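PDB 3IH6: putative zinc protease, which is probably a zinc-dependent metalloendopeptidase of the M16 family, this fragment containing part of a domain of the inactive M16 type. Local coordinates for residues E[29-34]-E[107-112]; E[48-51]-E[57-60]; E[39-44]-E[76-81]. All coordinates share one frame; numbering follows the deposited sequence.

Contact 1: residues E[29-34]-E[107-112]; sequences AMYHLP and TLESLS
Tyr31 and Leu108 make the apolar half of this contact: CD1 of the leucine lies 3.6 Å from CE2 of the tyrosine ring, approaching it obliquely. The hydroxyl end also comes near the leucine stem, with Tyr31 OH 3.8 Å from Leu108 CB. Leucine suits the buried side of the helix because the same branched side chain also packs on Phe87 of the sheet and on Leu51 and Leu59 of the neighbouring helices. In the α/β sandwich of M16 domains, helices pack over one face of an antiparallel sheet, and here the end of helix 97-109 meets strand 26-32 on that face. A long aromatic such as Tyr31 can reach from the sheet layer to the helix layer and present its hydroxyl there.

The polar half is a hydrogen bond from Tyr31 OH to Glu109 OE2, modelled at a very short 2.4 Å; the position of OE2 is doubtful, so the length deserves little weight. OE2 lies at the ring edge, near the ring plane, while the carboxylate plane stands 90° to the ring. Glu109 reaches there on a chain extended beyond CG (chi2 172°), while its OE1 forms a salt bridge with Arg186.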
loop_
_atom_site.group_PDB
_atom_site.type_symbol
_atom_site.label_atom_id
_atom_site.label_comp_id
_atom_site.label_asym_id
_atom_site.label_seq_id
_atom_site.Cartn_x
_atom_site.Cartn_y
_atom_site.Cartn_z
ATOM N N ALA E 29 5.023 29.852 -6.121
ATOM C CA ALA E 29 5.721 30.690 -5.159
ATOM C C ALA E 29 6.369 29.868 -4.011
ATOM O O ALA E 29 5.693 29.108 -3.303
ATOM C CB ALA E 29 4.798 31.766 -4.602
HETATM N N MSE E 30 7.676 30.053 -3.836
HETATM C CA MSE E 30 8.435 29.372 -2.782
HETATM C C MSE E 30 8.700 30.250 -1.556
HETATM O O MSE E 30 9.070 31.423 -1.678
HETATM C CB MSE E 30 9.791 28.914 -3.332
HETATM C CG MSE E 30 10.420 27.774 -2.546
HETATM SE SE MSE E 30 9.594 26.138 -3.188
HETATM C CE MSE E 30 9.781 26.512 -5.132
ATOM N N TYR E 31 8.561 29.640 -0.377
ATOM C CA TYR E 31 8.808 30.287 0.892
ATOM C C TYR E 31 9.652 29.339 1.768
ATOM O O TYR E 31 9.731 28.120 1.495
ATOM C CB TYR E 31 7.483 30.575 1.584
ATOM C CG TYR E 31 6.552 31.512 0.858
ATOM C CD1 TYR E 31 6.516 32.894 1.165
ATOM C CD2 TYR E 31 5.703 31.039 -0.130
ATOM C CE1 TYR E 31 5.635 33.785 0.490
ATOM C CE2 TYR E 31 4.831 31.916 -0.824
ATOM C CZ TYR E 31 4.806 33.290 -0.504
ATOM O OH TYR E 31 3.921 34.115 -1.181
ATOM N N HIS E 32 10.289 29.856 2.809
ATOM C CA HIS E 32 11.009 28.959 3.736
ATOM C C HIS E 32 10.264 28.540 5.006
ATOM O O HIS E 32 9.417 29.270 5.490
ATOM C CB HIS E 32 12.450 29.413 4.039
ATOM C CG HIS E 32 12.561 30.588 4.964
ATOM N ND1 HIS E 32 12.798 31.869 4.506
ATOM C CD2 HIS E 32 12.564 30.668 6.319
ATOM C CE1 HIS E 32 12.927 32.691 5.540
ATOM N NE2 HIS E 32 12.792 31.988 6.652
ATOM N N LEU E 33 10.588 27.357 5.530
ATOM C CA LEU E 33 9.962 26.850 6.765
ATOM C C LEU E 33 10.672 27.393 7.993
ATOM O O LEU E 33 11.858 27.652 7.921
ATOM C CB LEU E 33 10.019 25.304 6.814
ATOM C CG LEU E 33 9.332 24.534 5.667
ATOM C CD1 LEU E 33 9.649 23.048 5.690
ATOM C CD2 LEU E 33 7.841 24.782 5.634
ATOM N N PRO E 34 9.951 27.537 9.131
ATOM C CA PRO E 34 10.588 27.623 10.451
ATOM C C PRO E 34 11.377 26.341 10.729
ATOM O O PRO E 34 11.126 25.309 10.097
ATOM C CB PRO E 34 9.400 27.625 11.436
ATOM C CG PRO E 34 8.212 28.023 10.627
ATOM C CD PRO E 34 8.478 27.619 9.210
ATOM N N THR E 107 -2.946 36.174 -2.104
ATOM C CA THR E 107 -3.806 35.423 -1.160
ATOM C C THR E 107 -2.951 34.959 -0.006
ATOM O O THR E 107 -3.350 35.033 1.169
ATOM C CB THR E 107 -4.408 34.149 -1.840
ATOM O OG1 THR E 107 -5.094 34.517 -3.032
ATOM C CG2 THR E 107 -5.319 33.364 -0.892
ATOM N N LEU E 108 -1.767 34.476 -0.354
ATOM C CA LEU E 108 -0.846 33.907 0.626
ATOM C C LEU E 108 -0.349 34.955 1.606
ATOM O O LEU E 108 -0.305 34.713 2.799
ATOM C CB LEU E 108 0.346 33.237 -0.068
ATOM C CG LEU E 108 0.068 31.952 -0.842
ATOM C CD1 LEU E 108 1.312 31.487 -1.648
ATOM C CD2 LEU E 108 -0.490 30.836 0.029
ATOM N N GLU E 109 -0.008 36.129 1.088
ATOM C CA GLU E 109 0.601 37.195 1.862
ATOM C C GLU E 109 -0.375 38.224 2.436
ATOM O O GLU E 109 0.035 39.201 3.102
ATOM C CB GLU E 109 1.665 37.855 1.002
ATOM C CG GLU E 109 2.623 36.798 0.448
ATOM C CD GLU E 109 3.591 37.339 -0.560
ATOM O OE1 GLU E 109 3.634 38.578 -0.809
ATOM O OE2 GLU E 109 4.341 36.515 -1.095
ATOM N N SER E 110 -1.673 37.996 2.260
ATOM C CA SER E 110 -2.631 38.916 2.882
ATOM C C SER E 110 -3.617 38.284 3.881
ATOM O O SER E 110 -4.689 38.822 4.146
ATOM C CB SER E 110 -3.362 39.713 1.800
ATOM O OG SER E 110 -4.287 38.869 1.138
ATOM N N LEU E 111 -3.233 37.151 4.450
ATOM C CA LEU E 111 -4.058 36.435 5.416
ATOM C C LEU E 111 -4.298 37.305 6.648
ATOM O O LEU E 111 -5.252 37.085 7.419
ATOM C CB LEU E 111 -3.352 35.131 5.835
ATOM C CG LEU E 111 -3.217 34.102 4.719
ATOM C CD1 LEU E 111 -2.171 33.027 5.122
ATOM C CD2 LEU E 111 -4.567 33.468 4.370
ATOM N N SER E 112 -3.434 38.301 6.814
ATOM C CA SER E 112 -3.529 39.219 7.940
ATOM C C SER E 112 -4.904 39.935 7.989
ATOM O O SER E 112 -5.481 40.196 9.066
ATOM C CB SER E 112 -2.402 40.237 7.821
ATOM O OG SER E 112 -2.237 40.922 9.049
#

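Contact 2: residues E[48-51]-E[57-60]; sequences ATIL and SRLY
Ser57 meets the end of helix 39-52 at the short loop that leads into helix 58-63, a helix-loop-helix connection in which the second helix begins beside the last turns of the first. The serine is the N-cap of helix 58-63. Its OG accepts from Tyr60 N at 3.2 Å, and a torsion that sets OG between the backbone N and the carbonyl carbon (chi1 71°) turns the hydroxyl to this bond; OG is also hydrogen-bonded to Thr54 O in the connecting loop. A small hydroxylated residue is apt here, because CB sits close to the two carbonyls that end the 48-51 segment, 3.3 Å from Leu51 O. Its CA adds a CA-H...O contact with Ile50 O.

Arg58 follows, and its backbone N gives a weak hydrogen bond of 3.3 Å to Ile50 O. CB and CG of its side chain lie obliquely against Leu51 CD2, the nearer approach being CB at 3.8 Å. The chain then bends at chi2 (-60°) and carries the guanidinium away from helix 39-52, where NE pairs with Glu120 in a salt bridge and NH1 binds Lys114 O. Arginine thus combines an apolar stem for the leucine with a charged end for helix 118-136 and the loop before it.

Leu59 turns inward, packing on Leu104, Leu108 and Phe87, as befits a leucine facing both helix 97-109 and the sheet. Its CD1 comes within 4.3 Å of Leu51 CB. The firmer of the two backbone bonds across the loop is here: Leu59 N donates to Leu51 O at 2.8 Å, in the carbonyl plane, with an N-H...O angle of 148°.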
loop_
_atom_site.group_PDB
_atom_site.type_symbol
_atom_site.label_atom_id
_atom_site.label_comp_id
_atom_site.label_asym_id
_atom_site.label_seq_id
_atom_site.Cartn_x
_atom_site.Cartn_y
_atom_site.Cartn_z
ATOM N N ALA E 48 -0.746 25.430 5.307
ATOM C CA ALA E 48 -0.659 25.048 3.904
ATOM C C ALA E 48 -1.848 24.175 3.492
ATOM O O ALA E 48 -2.313 24.250 2.366
ATOM C CB ALA E 48 0.677 24.377 3.601
ATOM N N THR E 49 -2.368 23.387 4.416
ATOM C CA THR E 49 -3.567 22.579 4.143
ATOM C C THR E 49 -4.798 23.470 4.030
ATOM O O THR E 49 -5.665 23.216 3.200
ATOM C CB THR E 49 -3.850 21.590 5.298
ATOM O OG1 THR E 49 -2.815 20.638 5.400
ATOM C CG2 THR E 49 -5.160 20.848 5.107
ATOM N N ILE E 50 -4.883 24.503 4.875
ATOM C CA ILE E 50 -6.000 25.425 4.775
ATOM C C ILE E 50 -5.938 26.167 3.443
ATOM O O ILE E 50 -6.959 26.398 2.840
ATOM C CB ILE E 50 -6.020 26.451 5.915
ATOM C CG1 ILE E 50 -6.329 25.765 7.264
ATOM C CG2 ILE E 50 -6.995 27.631 5.570
ATOM C CD1 ILE E 50 -5.965 26.624 8.482
ATOM N N LEU E 51 -4.744 26.538 3.007
ATOM C CA LEU E 51 -4.549 27.299 1.771
ATOM C C LEU E 51 -4.729 26.517 0.503
ATOM O O LEU E 51 -5.145 27.073 -0.536
ATOM C CB LEU E 51 -3.132 27.951 1.740
ATOM C CG LEU E 51 -2.978 28.942 2.905
ATOM C CD1 LEU E 51 -1.528 29.125 3.285
ATOM C CD2 LEU E 51 -3.680 30.277 2.613
ATOM N N SER E 57 -10.353 25.533 0.010
ATOM C CA SER E 57 -9.061 26.109 0.383
ATOM C C SER E 57 -8.948 27.561 -0.158
ATOM O O SER E 57 -9.605 27.888 -1.124
ATOM C CB SER E 57 -7.945 25.270 -0.200
ATOM O OG SER E 57 -7.914 25.446 -1.613
ATOM N N ARG E 58 -8.089 28.389 0.428
ATOM C CA ARG E 58 -8.019 29.808 0.070
ATOM C C ARG E 58 -7.555 29.946 -1.384
ATOM O O ARG E 58 -8.186 30.653 -2.187
ATOM C CB ARG E 58 -7.104 30.601 1.030
ATOM C CG ARG E 58 -7.534 30.648 2.525
ATOM C CD ARG E 58 -8.946 31.316 2.701
ATOM N NE ARG E 58 -9.360 31.555 4.094
ATOM C CZ ARG E 58 -9.028 32.639 4.800
ATOM N NH1 ARG E 58 -8.248 33.582 4.275
ATOM N NH2 ARG E 58 -9.431 32.770 6.051
ATOM N N LEU E 59 -6.471 29.256 -1.734
ATOM C CA LEU E 59 -5.989 29.245 -3.107
ATOM C C LEU E 59 -7.055 28.786 -4.123
ATOM O O LEU E 59 -7.274 29.452 -5.152
ATOM C CB LEU E 59 -4.686 28.444 -3.249
ATOM C CG LEU E 59 -3.471 29.050 -2.519
ATOM C CD1 LEU E 59 -2.238 28.078 -2.502
ATOM C CD2 LEU E 59 -3.088 30.350 -3.150
ATOM N N TYR E 60 -7.678 27.649 -3.854
ATOM C CA TYR E 60 -8.620 27.120 -4.807
ATOM C C TYR E 60 -9.693 28.155 -5.079
ATOM O O TYR E 60 -9.959 28.470 -6.232
ATOM C CB TYR E 60 -9.219 25.787 -4.345
ATOM C CG TYR E 60 -10.085 25.080 -5.398
ATOM C CD1 TYR E 60 -9.560 24.021 -6.147
ATOM C CD2 TYR E 60 -11.442 25.446 -5.614
ATOM C CE1 TYR E 60 -10.319 23.345 -7.122
ATOM C CE2 TYR E 60 -12.239 24.755 -6.597
ATOM C CZ TYR E 60 -11.647 23.693 -7.317
ATOM O OH TYR E 60 -12.363 23.004 -8.246
#

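Contact 3: residues E[39-44]-E[76-81]; sequences PDFVGL and TMDQLD
Phe41 and Asp78 bring the start of helix 39-52 against the turn that follows strand 71-77. The ring reaches across because CG stands trans to the backbone N (chi1 -179°), which throws the aromatic out from the helix toward the turn. Its outer end does the touching: CZ meets Asp78 CB at 3.8 Å, the methylene lying at the ring edge in its plane. The carboxylate takes a different position, with OD2 3.6 Å from CE1 in an oblique approach and its plane turned 55° from the ring. Phenylalanine supplies the length for this reach, and it also packs on Gln161 of helix 157-167.

One helical turn farther on, the contact becomes backbone to methyl. Leu44 O faces CG2 of Thr76 at 4.0 Å, where this sheet strand ends. The β-branched threonine suits a strand and divides its two tips: the methyl goes to the helix, while OG1 is hydrogen-bonded to Ser1 N.

Helix 39-52 is joined to the strand end and to the turn after it by van der Waals packing, with no hydrogen bond between 39-44 and 76-81. Since it is the methylene of Asp78 that lies in the ring plane, no directional attraction should be read into the oblique carboxylate contact.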
loop_
_atom_site.group_PDB
_atom_site.type_symbol
_atom_site.label_atom_id
_atom_site.label_comp_id
_atom_site.label_asym_id
_atom_site.label_seq_id
_atom_site.Cartn_x
_atom_site.Cartn_y
_atom_site.Cartn_z
ATOM N N PRO E 39 7.503 26.043 17.628
ATOM C CA PRO E 39 6.018 26.108 17.631
ATOM C C PRO E 39 5.419 26.424 16.241
ATOM O O PRO E 39 4.520 25.710 15.742
ATOM C CB PRO E 39 5.723 27.277 18.604
ATOM C CG PRO E 39 7.042 27.618 19.249
ATOM C CD PRO E 39 8.046 26.575 18.886
ATOM N N ASP E 40 5.967 27.445 15.592
ATOM C CA ASP E 40 5.551 27.856 14.236
ATOM C C ASP E 40 5.555 26.779 13.165
ATOM O O ASP E 40 4.803 26.844 12.177
ATOM C CB ASP E 40 6.395 29.055 13.797
ATOM C CG ASP E 40 6.155 30.249 14.694
ATOM O OD1 ASP E 40 5.045 30.273 15.263
ATOM O OD2 ASP E 40 7.059 31.105 14.876
ATOM N N PHE E 41 6.389 25.776 13.334
ATOM C CA PHE E 41 6.526 24.808 12.251
ATOM C C PHE E 41 5.185 24.157 11.973
ATOM O O PHE E 41 4.743 24.125 10.818
ATOM C CB PHE E 41 7.630 23.781 12.539
ATOM C CG PHE E 41 7.829 22.769 11.439
ATOM C CD1 PHE E 41 8.861 22.932 10.515
ATOM C CD2 PHE E 41 7.007 21.644 11.343
ATOM C CE1 PHE E 41 9.074 22.021 9.514
ATOM C CE2 PHE E 41 7.221 20.700 10.350
ATOM C CZ PHE E 41 8.275 20.880 9.437
ATOM N N VAL E 42 4.528 23.621 12.994
ATOM C CA VAL E 42 3.239 22.999 12.713
ATOM C C VAL E 42 2.192 23.987 12.270
ATOM O O VAL E 42 1.297 23.612 11.475
ATOM C CB VAL E 42 2.690 22.066 13.807
ATOM C CG1 VAL E 42 3.677 20.982 14.083
ATOM C CG2 VAL E 42 2.344 22.806 15.038
ATOM N N GLY E 43 2.314 25.240 12.728
ATOM C CA GLY E 43 1.416 26.300 12.305
ATOM C C GLY E 43 1.413 26.363 10.780
ATOM O O GLY E 43 0.373 26.343 10.128
ATOM N N LEU E 44 2.598 26.408 10.211
ATOM C CA LEU E 44 2.728 26.545 8.781
ATOM C C LEU E 44 2.315 25.254 8.081
ATOM O O LEU E 44 1.821 25.279 6.944
ATOM C CB LEU E 44 4.163 26.928 8.420
ATOM C CG LEU E 44 4.394 27.540 7.032
ATOM C CD1 LEU E 44 3.465 28.676 6.732
ATOM C CD2 LEU E 44 5.839 27.951 6.841
ATOM N N THR E 76 4.667 21.325 2.245
ATOM C CA THR E 76 5.781 21.679 3.104
ATOM C C THR E 76 6.832 20.551 2.946
ATOM O O THR E 76 6.500 19.382 2.950
ATOM C CB THR E 76 5.362 21.989 4.563
ATOM O OG1 THR E 76 4.650 20.890 5.103
ATOM C CG2 THR E 76 4.434 23.221 4.636
HETATM N N MSE E 77 8.080 20.942 2.708
HETATM C CA MSE E 77 9.131 20.004 2.352
HETATM C C MSE E 77 10.314 20.245 3.277
HETATM O O MSE E 77 11.213 21.033 2.951
HETATM C CB MSE E 77 9.540 20.167 0.873
HETATM C CG MSE E 77 8.408 19.826 -0.127
HETATM SE SE MSE E 77 8.719 20.410 -1.990
HETATM C CE MSE E 77 8.935 22.268 -1.594
ATOM N N ASP E 78 10.307 19.590 4.434
ATOM C CA ASP E 78 11.409 19.760 5.403
ATOM C C ASP E 78 12.573 18.764 5.281
ATOM O O ASP E 78 13.527 18.858 6.059
ATOM C CB ASP E 78 10.903 19.806 6.850
ATOM C CG ASP E 78 11.909 20.442 7.812
ATOM O OD1 ASP E 78 12.606 21.404 7.389
ATOM O OD2 ASP E 78 12.004 19.989 8.993
ATOM N N GLN E 79 12.507 17.836 4.325
ATOM C CA GLN E 79 13.651 16.963 3.994
ATOM C C GLN E 79 14.739 17.751 3.237
ATOM O O GLN E 79 15.875 17.295 3.124
ATOM C CB GLN E 79 13.206 15.706 3.194
ATOM N N LEU E 80 14.380 18.927 2.729
ATOM C CA LEU E 80 15.345 19.875 2.172
ATOM C C LEU E 80 15.963 20.739 3.272
ATOM O O LEU E 80 15.361 20.977 4.309
ATOM C CB LEU E 80 14.640 20.805 1.169
ATOM C CG LEU E 80 13.775 20.125 0.112
ATOM C CD1 LEU E 80 12.995 21.179 -0.689
ATOM C CD2 LEU E 80 14.726 19.348 -0.767
ATOM N N ASP E 81 17.171 21.202 3.030
ATOM C CA ASP E 81 17.786 22.200 3.850
ATOM C C ASP E 81 18.353 23.238 2.883
ATOM O O ASP E 81 19.343 22.966 2.196
ATOM C CB ASP E 81 18.892 21.603 4.722
#

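In the fold
Contacts 1 and 3 set helices against one antiparallel sheet, contact 3 partly through the turn after strand 71-77, and contact 2 joins two of the helices to each other. Contacts 2 and 3 use opposite ends of helix 39-52, their centres about 16 Å apart. Contact 1 lies about 11 Å from contact 2 and 12 Å from contact 3, centre to centre. It joins contact 2 through leucines, with Leu108 CD2 3.8 Å from Leu51 CD1 and Leu111 CD2 3.7 Å from Leu51 CD2. Just past strand 26-32, Leu33 reaches contact 3, its CD1 3.7 Å from Asp78 CB. All three fall within the region of the M16 inactive domain, and the interactions described involve no metal or ligand.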